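Local coordinates for acyl-ACP thioesterase (PDB 2ESS), which probably hydrolyses the thioester bond of fatty acyl-acyl carrier proteins, releasing free fatty acids in fatty acid biosynthesis, at residues V14-V20 with P73-E77; I185-F189 with F228-V232; M204-S210 with V239-S243. One frame throughout, in Å; residues are numbered along the deposited sequence.

Overall arrangement
The three contacts sit at different depths of a double-hotdog fold. Interaction 1 belongs to the N-terminal hotdog domain and is partly buried at the rim, where two loops meet beside the second subunit; its chemistry is mixed, with two backbone hydrogen bonds, a bridging water and proline-tyrosine packing. Interactions 2 and 3 both lie in the C-terminal hotdog domain, with centres about 12 Å apart. Interaction 2 is wholly apolar and buried, setting the end of helix 178-186 against strand 227-234. Interaction 3 is partly buried and joins strand 199-206 and the loop after it to strand 238-247, mainly through backbone bonds. The two share a sheet: strand 227-234 runs antiparallel beside strand 238-247.

Interaction 1: residues V14-V20 with P73-E77; sequences VAEPFHV and PYQYE
Ala-15 pairs through its backbone N and O with the type II beta turn from Tyr-74 to Glu-77, which leads into strand 78-88 of the N-terminal hotdog domain. Its N donates to Glu-77 O (2.9 Å), and its O takes the N-H of Tyr-76 at 2.7 Å. The two bonds carry the pairing of strand 9-14 with strand 78-88 past the strand end. The methyl points into the turn, placing Ala-15 CB 3.3 Å from Tyr-74 O. Further along, Pro-17 crosses Tyr-76 at about a right angle, its CG 3.2 Å from the phenol OH. Gln-75 swings its CG opposite its backbone N (chi1 -171°) and stays extended beyond it, which brings OE1 against Pro-17 CA and to 3.6 Å from Val-20 CG2. A water completes the join, donating to Pro-17 O and to Gln-75 OE1, each at 2.7 Å. Behind this shell, Ile-172 of the second subunit packs on Tyr-74 and Gln-75, and Glu-77 OE2 forms a salt bridge with Lys-102. The other oxygen of that carboxylate braces the turn: Tyr-74 N donates to Glu-77 OE1 from above the carboxylate plane, at 3.0 Å.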
loop_
_atom_site.group_PDB
_atom_site.type_symbol
_atom_site.label_atom_id
_atom_site.label_comp_id
_atom_site.label_asym_id
_atom_site.label_seq_id
_atom_site.Cartn_x
_atom_site.Cartn_y
_atom_site.Cartn_z
ATOM N N VAL A 14 -10.477 -8.339 -1.750
ATOM C CA VAL A 14 -10.440 -8.281 -3.214
ATOM C C VAL A 14 -9.081 -7.711 -3.613
ATOM O O VAL A 14 -8.635 -6.725 -3.009
ATOM C CB VAL A 14 -11.550 -7.368 -3.758
ATOM C CG1 VAL A 14 -11.488 -7.300 -5.289
ATOM C CG2 VAL A 14 -12.915 -7.856 -3.301
ATOM N N ALA A 15 -8.429 -8.290 -4.630
ATOM C CA ALA A 15 -7.150 -7.770 -5.144
ATOM C C ALA A 15 -7.337 -6.442 -5.946
ATOM O O ALA A 15 -7.797 -6.435 -7.081
ATOM C CB ALA A 15 -6.459 -8.824 -6.004
ATOM N N GLU A 16 -6.953 -5.325 -5.346
ATOM C CA GLU A 16 -7.139 -4.013 -5.963
ATOM C C GLU A 16 -6.017 -3.700 -6.963
ATOM O O GLU A 16 -4.862 -4.173 -6.797
ATOM C CB GLU A 16 -7.126 -2.902 -4.888
ATOM C CG GLU A 16 -7.982 -3.143 -3.647
ATOM C CD GLU A 16 -7.578 -2.230 -2.442
ATOM O OE1 GLU A 16 -6.716 -1.310 -2.615
ATOM O OE2 GLU A 16 -8.111 -2.457 -1.318
ATOM N N PRO A 17 -6.311 -2.844 -7.971
ATOM C CA PRO A 17 -5.376 -2.501 -9.053
ATOM C C PRO A 17 -4.046 -1.906 -8.621
ATOM O O PRO A 17 -3.013 -2.119 -9.283
ATOM C CB PRO A 17 -6.168 -1.456 -9.864
ATOM C CG PRO A 17 -7.575 -1.762 -9.574
ATOM C CD PRO A 17 -7.609 -2.162 -8.161
ATOM N N PHE A 18 -4.036 -1.168 -7.522
ATOM C CA PHE A 18 -2.774 -0.578 -7.054
ATOM C C PHE A 18 -2.004 -1.508 -6.148
ATOM O O PHE A 18 -0.961 -1.146 -5.623
ATOM C CB PHE A 18 -3.034 0.802 -6.406
ATOM C CG PHE A 18 -3.544 1.826 -7.376
ATOM C CD1 PHE A 18 -2.956 1.971 -8.623
ATOM C CD2 PHE A 18 -4.618 2.626 -7.067
ATOM C CE1 PHE A 18 -3.434 2.886 -9.525
ATOM C CE2 PHE A 18 -5.085 3.542 -7.980
ATOM C CZ PHE A 18 -4.490 3.666 -9.202
ATOM N N HIS A 19 -2.537 -2.716 -5.960
ATOM C CA HIS A 19 -1.943 -3.736 -5.128
ATOM C C HIS A 19 -1.469 -4.955 -5.925
ATOM O O HIS A 19 -1.141 -5.967 -5.319
ATOM C CB HIS A 19 -2.974 -4.198 -4.108
ATOM C CG HIS A 19 -3.240 -3.186 -3.037
ATOM N ND1 HIS A 19 -4.277 -3.311 -2.137
ATOM C CD2 HIS A 19 -2.590 -2.037 -2.714
ATOM C CE1 HIS A 19 -4.251 -2.282 -1.306
ATOM N NE2 HIS A 19 -3.237 -1.497 -1.634
ATOM N N VAL A 20 -1.450 -4.856 -7.252
ATOM C CA VAL A 20 -0.941 -5.931 -8.096
ATOM C C VAL A 20 0.244 -5.488 -8.917
ATOM O O VAL A 20 0.459 -4.300 -9.099
ATOM C CB VAL A 20 -2.032 -6.517 -9.027
ATOM C CG1 VAL A 20 -3.196 -7.073 -8.190
ATOM C CG2 VAL A 20 -2.430 -5.488 -10.147
ATOM N N PRO A 73 -3.441 -14.309 -5.920
ATOM C CA PRO A 73 -4.686 -13.780 -6.511
ATOM C C PRO A 73 -4.476 -12.784 -7.665
ATOM O O PRO A 73 -3.508 -12.020 -7.645
ATOM C CB PRO A 73 -5.323 -13.034 -5.345
ATOM C CG PRO A 73 -4.745 -13.581 -4.161
ATOM C CD PRO A 73 -3.360 -14.062 -4.484
ATOM N N TYR A 74 -5.400 -12.774 -8.613
ATOM C CA TYR A 74 -5.377 -11.854 -9.748
ATOM C C TYR A 74 -6.211 -10.590 -9.508
ATOM O O TYR A 74 -7.167 -10.583 -8.726
ATOM C CB TYR A 74 -5.861 -12.585 -11.002
ATOM C CG TYR A 74 -5.700 -11.824 -12.295
ATOM C CD1 TYR A 74 -4.504 -11.855 -12.993
ATOM C CD2 TYR A 74 -6.754 -11.087 -12.829
ATOM C CE1 TYR A 74 -4.352 -11.174 -14.201
ATOM C CE2 TYR A 74 -6.612 -10.382 -14.036
ATOM C CZ TYR A 74 -5.399 -10.430 -14.714
ATOM O OH TYR A 74 -5.230 -9.768 -15.899
ATOM N N GLN A 75 -5.849 -9.515 -10.206
ATOM C CA GLN A 75 -6.529 -8.242 -10.102
ATOM C C GLN A 75 -8.041 -8.422 -10.130
ATOM O O GLN A 75 -8.562 -9.118 -10.985
ATOM C CB GLN A 75 -6.098 -7.318 -11.248
ATOM C CG GLN A 75 -6.601 -5.920 -11.091
ATOM C CD GLN A 75 -6.130 -4.999 -12.202
ATOM O OE1 GLN A 75 -5.191 -4.244 -12.026
ATOM N NE2 GLN A 75 -6.760 -5.094 -13.352
ATOM N N TYR A 76 -8.711 -7.800 -9.162
ATOM C CA TYR A 76 -10.169 -7.855 -8.975
ATOM C C TYR A 76 -10.797 -9.183 -8.511
ATOM O O TYR A 76 -12.004 -9.245 -8.342
ATOM C CB TYR A 76 -10.909 -7.358 -10.208
ATOM C CG TYR A 76 -10.718 -5.902 -10.478
ATOM C CD1 TYR A 76 -11.003 -4.942 -9.501
ATOM C CD2 TYR A 76 -10.255 -5.484 -11.697
ATOM C CE1 TYR A 76 -10.834 -3.599 -9.765
ATOM C CE2 TYR A 76 -10.076 -4.161 -11.974
ATOM C CZ TYR A 76 -10.360 -3.226 -11.023
ATOM O OH TYR A 76 -10.170 -1.917 -11.363
ATOM N N GLU A 77 -9.989 -10.204 -8.250
ATOM C CA GLU A 77 -10.509 -11.446 -7.709
ATOM C C GLU A 77 -10.669 -11.333 -6.210
ATOM O O GLU A 77 -9.876 -10.686 -5.533
ATOM C CB GLU A 77 -9.570 -12.605 -7.970
ATOM C CG GLU A 77 -9.375 -12.970 -9.385
ATOM C CD GLU A 77 -8.566 -14.270 -9.542
ATOM O OE1 GLU A 77 -7.739 -14.658 -8.624
ATOM O OE2 GLU A 77 -8.772 -14.894 -10.603
HETATM O O HOH W 1 -3.027 -2.683 -11.919
#

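Interaction 2: residues I185-F189 with F228-V232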
loop_
_atom_site.group_PDB
_atom_site.type_symbol
_atom_site.label_atom_id
_atom_site.label_comp_id
_atom_site.label_asym_id
_atom_site.label_seq_id
_atom_site.Cartn_x
_atom_site.Cartn_y
_atom_site.Cartn_z
ATOM N N ILE A 185 13.351 -5.275 -1.007
ATOM C CA ILE A 185 14.088 -6.487 -1.333
ATOM C C ILE A 185 13.668 -6.999 -2.710
ATOM O O ILE A 185 14.517 -7.334 -3.567
ATOM C CB ILE A 185 13.898 -7.566 -0.216
ATOM C CG1 ILE A 185 14.638 -7.129 1.056
ATOM C CG2 ILE A 185 14.413 -8.940 -0.659
ATOM C CD1 ILE A 185 14.200 -7.857 2.260
ATOM N N LEU A 186 12.357 -7.038 -2.921
ATOM C CA LEU A 186 11.804 -7.528 -4.191
ATOM C C LEU A 186 12.154 -6.618 -5.342
ATOM O O LEU A 186 12.283 -7.103 -6.452
ATOM C CB LEU A 186 10.309 -7.799 -4.108
ATOM C CG LEU A 186 10.009 -8.957 -3.108
ATOM C CD1 LEU A 186 8.543 -9.323 -3.119
ATOM C CD2 LEU A 186 10.880 -10.211 -3.379
ATOM N N ASP A 187 12.447 -5.339 -5.078
ATOM C CA ASP A 187 12.974 -4.441 -6.148
ATOM C C ASP A 187 14.404 -4.719 -6.580
ATOM O O ASP A 187 14.834 -4.158 -7.551
ATOM C CB ASP A 187 12.854 -2.952 -5.775
ATOM C CG ASP A 187 11.382 -2.442 -5.792
ATOM O OD1 ASP A 187 10.567 -3.025 -6.533
ATOM O OD2 ASP A 187 11.049 -1.457 -5.079
ATOM N N LEU A 188 15.141 -5.578 -5.879
ATOM C CA LEU A 188 16.486 -5.949 -6.300
ATOM C C LEU A 188 16.498 -6.836 -7.544
ATOM O O LEU A 188 17.504 -6.881 -8.231
ATOM C CB LEU A 188 17.217 -6.702 -5.172
ATOM C CG LEU A 188 17.489 -5.892 -3.906
ATOM C CD1 LEU A 188 17.841 -6.827 -2.772
ATOM C CD2 LEU A 188 18.594 -4.813 -4.165
ATOM N N PHE A 189 15.404 -7.549 -7.849
ATOM C CA PHE A 189 15.488 -8.608 -8.864
ATOM C C PHE A 189 15.122 -8.121 -10.247
ATOM O O PHE A 189 14.226 -7.310 -10.381
ATOM C CB PHE A 189 14.639 -9.802 -8.479
ATOM C CG PHE A 189 15.052 -10.382 -7.185
ATOM C CD1 PHE A 189 16.155 -11.214 -7.119
ATOM C CD2 PHE A 189 14.418 -10.012 -6.024
ATOM C CE1 PHE A 189 16.570 -11.711 -5.933
ATOM C CE2 PHE A 189 14.835 -10.498 -4.814
ATOM C CZ PHE A 189 15.905 -11.350 -4.764
ATOM N N PHE A 228 17.790 -17.110 -3.645
ATOM C CA PHE A 228 18.567 -15.953 -3.287
ATOM C C PHE A 228 18.467 -15.688 -1.805
ATOM O O PHE A 228 17.395 -15.723 -1.226
ATOM C CB PHE A 228 18.056 -14.729 -4.031
ATOM C CG PHE A 228 18.098 -14.864 -5.506
ATOM C CD1 PHE A 228 17.104 -15.537 -6.183
ATOM C CD2 PHE A 228 19.136 -14.318 -6.228
ATOM C CE1 PHE A 228 17.150 -15.642 -7.560
ATOM C CE2 PHE A 228 19.168 -14.424 -7.600
ATOM C CZ PHE A 228 18.177 -15.099 -8.259
ATOM N N HIS A 229 19.594 -15.389 -1.181
ATOM C CA HIS A 229 19.577 -14.980 0.224
ATOM C C HIS A 229 20.039 -13.540 0.276
ATOM O O HIS A 229 21.035 -13.192 -0.337
ATOM C CB HIS A 229 20.486 -15.844 1.081
ATOM C CG HIS A 229 20.094 -17.283 1.140
ATOM N ND1 HIS A 229 20.759 -18.196 1.931
ATOM C CD2 HIS A 229 19.120 -17.980 0.507
ATOM C CE1 HIS A 229 20.213 -19.388 1.778
ATOM N NE2 HIS A 229 19.219 -19.286 0.916
ATOM N N VAL A 230 19.300 -12.718 1.009
ATOM C CA VAL A 230 19.484 -11.293 1.041
ATOM C C VAL A 230 19.658 -10.860 2.508
ATOM O O VAL A 230 18.995 -11.370 3.428
ATOM C CB VAL A 230 18.304 -10.538 0.349
ATOM C CG1 VAL A 230 18.501 -9.019 0.457
ATOM C CG2 VAL A 230 18.123 -10.992 -1.118
ATOM N N GLU A 231 20.596 -9.951 2.710
ATOM C CA GLU A 231 20.807 -9.313 3.988
ATOM C C GLU A 231 20.729 -7.814 3.756
ATOM O O GLU A 231 21.280 -7.324 2.787
ATOM C CB GLU A 231 22.180 -9.724 4.531
ATOM C CG GLU A 231 22.451 -9.376 5.954
ATOM C CD GLU A 231 23.712 -10.093 6.493
ATOM O OE1 GLU A 231 24.832 -9.672 6.129
ATOM O OE2 GLU A 231 23.571 -11.070 7.280
ATOM N N VAL A 232 19.973 -7.116 4.610
ATOM C CA VAL A 232 19.902 -5.669 4.622
ATOM C C VAL A 232 20.648 -5.168 5.866
ATOM O O VAL A 232 20.414 -5.651 6.976
ATOM C CB VAL A 232 18.448 -5.123 4.642
ATOM C CG1 VAL A 232 18.446 -3.596 4.445
ATOM C CG2 VAL A 232 17.580 -5.783 3.555
#
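Phe-189 sets the edge of its ring over one face of Phe-228 in a T-shaped stack, where the end of the hotdog helix 178-186 meets strand 227-234 of the C-terminal domain's curved sheet. The ring centroids lie 5.0 Å apart and the planes are turned 70° from each other. CE1 of Phe-189 does the touching: it is 3.5 Å from Phe-228 CG, off the ring centre toward the rim, and close to CB as well. Phe-189 closes the type I turn from Leu-186 to Phe-189, and its CB points toward the strand; CG lies anti to the carbonyl carbon (chi1 -59°), which carries CE1 to the Phe-228 face. With an alanine here in place of Phe-228, the Phe-189 edge would probably lose its aromatic face, and a gap would open between turn and strand. Phe-247 meets Phe-189 in a second edge-to-face pair, so the ring belongs to a small aromatic cluster. Phe-228, Val-230 and Val-232, every second residue of the strand, point toward 185-189. Val-230 uses both methyls, CG2 near Phe-189 CZ (4.3 Å) and CG1 toward Ile-185 CG2 at 4.2 Å. No hydrogen bond crosses the contact, which is aliphatic and aromatic throughout. Val-232 takes the far end, its CG2 4.1 Å from Ile-185 CG1, while Leu-188 comes tip to tip with Val-230, CD1 to CG1 at 4.0 Å.

Interaction 3: residues M204-S210 with V239-S243; sequences MAYVAES and VVCRS
Ala-205 and Arg-242 form the antiparallel hydrogen-bonded pair at the heart of this strand pairing in the C-terminal hotdog sheet. Ala-205 N donates to Arg-242 O at 2.7 Å, and Arg-242 N returns a bond to Ala-205 O at 3.0 Å. Beyond Tyr-206 the first strand ends, and Val-240 O takes two donors from the same face of its plane: Val-207 N (2.8 Å), 40° out of that plane, and Ala-208 N (3.1 Å). Val-240 and Cys-241 make a classic beta bulge, both facing Val-232 on the next strand.

Side-chain packing adds to these bonds. On the face of Met-204, a selenomethionine, the chain bends at chi2 (-65°) and chi3 (-50°) and lays CE 3.6 Å from Cys-241 SG, with SE against Ser-243 CB. Arg-242, on the Ala-205 face, turns its guanidinium so that Val-207 CG2, from the loop, lies over one face of it, 3.7 Å from NH2. Past the strand, Val-240 CG1 packs against Ser-210 OG at 3.3 Å.

The polar ends find partners farther out: Ser-210 OG bonds to Tyr-181 OH, Ser-243 OG to Glu-203 O and Tyr-206 OH to Ser-178 O. Glu-209 touches His-175, a calcium ligand. Strand 199-206 lies between strands 58-69 and 238-247, joining the two hotdog domains in one sheet, and helix 178-186 packs over the Met-204 face through Ile-185 and Tyr-181.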
loop_
_atom_site.group_PDB
_atom_site.type_symbol
_atom_site.label_atom_id
_atom_site.label_comp_id
_atom_site.label_asym_id
_atom_site.label_seq_id
_atom_site.Cartn_x
_atom_site.Cartn_y
_atom_site.Cartn_z
HETATM N N MSE A 204 11.221 -13.714 5.529
HETATM C CA MSE A 204 11.764 -12.509 6.148
HETATM C C MSE A 204 12.180 -12.887 7.557
HETATM O O MSE A 204 11.462 -13.656 8.256
HETATM C CB MSE A 204 10.696 -11.448 6.280
HETATM C CG MSE A 204 10.250 -10.872 4.960
HETATM SE SE MSE A 204 11.799 -9.877 4.131
HETATM C CE MSE A 204 12.479 -8.669 5.575
ATOM N N ALA A 205 13.334 -12.358 7.960
ATOM C CA ALA A 205 13.775 -12.373 9.363
ATOM C C ALA A 205 14.036 -10.938 9.789
ATOM O O ALA A 205 14.826 -10.237 9.171
ATOM C CB ALA A 205 15.046 -13.208 9.526
ATOM N N TYR A 206 13.410 -10.513 10.871
ATOM C CA TYR A 206 13.458 -9.094 11.269
ATOM C C TYR A 206 14.396 -9.049 12.434
ATOM O O TYR A 206 14.117 -9.596 13.503
ATOM C CB TYR A 206 12.064 -8.568 11.635
ATOM C CG TYR A 206 11.164 -8.495 10.434
ATOM C CD1 TYR A 206 11.293 -7.437 9.516
ATOM C CD2 TYR A 206 10.235 -9.480 10.172
ATOM C CE1 TYR A 206 10.512 -7.372 8.368
ATOM C CE2 TYR A 206 9.437 -9.404 9.024
ATOM C CZ TYR A 206 9.570 -8.352 8.150
ATOM O OH TYR A 206 8.782 -8.304 7.022
ATOM N N VAL A 207 15.545 -8.437 12.210
ATOM C CA VAL A 207 16.640 -8.494 13.166
ATOM C C VAL A 207 16.739 -7.248 14.060
ATOM O O VAL A 207 17.008 -7.354 15.243
ATOM C CB VAL A 207 17.961 -8.764 12.427
ATOM C CG1 VAL A 207 19.132 -8.903 13.422
ATOM C CG2 VAL A 207 17.794 -10.008 11.536
ATOM N N ALA A 208 16.562 -6.077 13.477
ATOM C CA ALA A 208 16.780 -4.820 14.162
ATOM C C ALA A 208 16.056 -3.740 13.384
ATOM O O ALA A 208 15.570 -3.988 12.265
ATOM C CB ALA A 208 18.231 -4.507 14.260
ATOM N N GLU A 209 15.992 -2.550 13.966
ATOM C CA GLU A 209 15.190 -1.459 13.438
ATOM C C GLU A 209 16.040 -0.487 12.668
ATOM O O GLU A 209 17.209 -0.313 12.969
ATOM C CB GLU A 209 14.464 -0.704 14.568
ATOM C CG GLU A 209 13.551 -1.548 15.398
ATOM C CD GLU A 209 12.285 -2.063 14.664
ATOM O OE1 GLU A 209 12.159 -1.901 13.426
ATOM O OE2 GLU A 209 11.397 -2.643 15.343
ATOM N N SER A 210 15.419 0.135 11.665
ATOM C CA SER A 210 15.988 1.241 10.896
ATOM C C SER A 210 15.081 2.448 11.056
ATOM O O SER A 210 13.868 2.301 11.226
ATOM C CB SER A 210 16.040 0.902 9.403
ATOM O OG SER A 210 16.906 -0.184 9.203
ATOM N N VAL A 239 23.096 -5.529 10.794
ATOM C CA VAL A 239 22.032 -6.216 10.075
ATOM C C VAL A 239 20.668 -5.837 10.625
ATOM O O VAL A 239 20.429 -5.937 11.834
ATOM C CB VAL A 239 22.205 -7.732 10.088
ATOM C CG1 VAL A 239 21.007 -8.414 9.457
ATOM C CG2 VAL A 239 23.496 -8.121 9.347
ATOM N N VAL A 240 19.772 -5.398 9.741
ATOM C CA VAL A 240 18.390 -5.126 10.149
ATOM C C VAL A 240 17.392 -6.206 9.723
ATOM O O VAL A 240 16.404 -6.441 10.425
ATOM C CB VAL A 240 17.897 -3.711 9.719
ATOM C CG1 VAL A 240 18.774 -2.656 10.440
ATOM C CG2 VAL A 240 17.915 -3.534 8.183
ATOM N N CYS A 241 17.613 -6.839 8.579
ATOM C CA CYS A 241 16.802 -8.006 8.236
ATOM C C CYS A 241 17.520 -8.894 7.260
ATOM O O CYS A 241 18.504 -8.489 6.659
ATOM C CB CYS A 241 15.433 -7.606 7.729
ATOM S SG CYS A 241 15.403 -6.642 6.278
ATOM N N ARG A 242 17.015 -10.120 7.131
ATOM C CA ARG A 242 17.464 -11.092 6.157
ATOM C C ARG A 242 16.220 -11.660 5.499
ATOM O O ARG A 242 15.102 -11.614 6.083
ATOM C CB ARG A 242 18.312 -12.207 6.805
ATOM C CG ARG A 242 19.663 -11.712 7.273
ATOM C CD ARG A 242 20.577 -12.799 7.851
ATOM N NE ARG A 242 20.207 -12.956 9.223
ATOM C CZ ARG A 242 20.868 -12.474 10.263
ATOM N NH1 ARG A 242 22.023 -11.826 10.145
ATOM N NH2 ARG A 242 20.343 -12.681 11.449
ATOM N N SER A 243 16.428 -12.187 4.290
ATOM C CA SER A 243 15.366 -12.692 3.463
ATOM C C SER A 243 15.853 -13.837 2.607
ATOM O O SER A 243 17.038 -13.937 2.265
ATOM C CB SER A 243 14.793 -11.558 2.596
ATOM O OG SER A 243 13.781 -12.014 1.718
#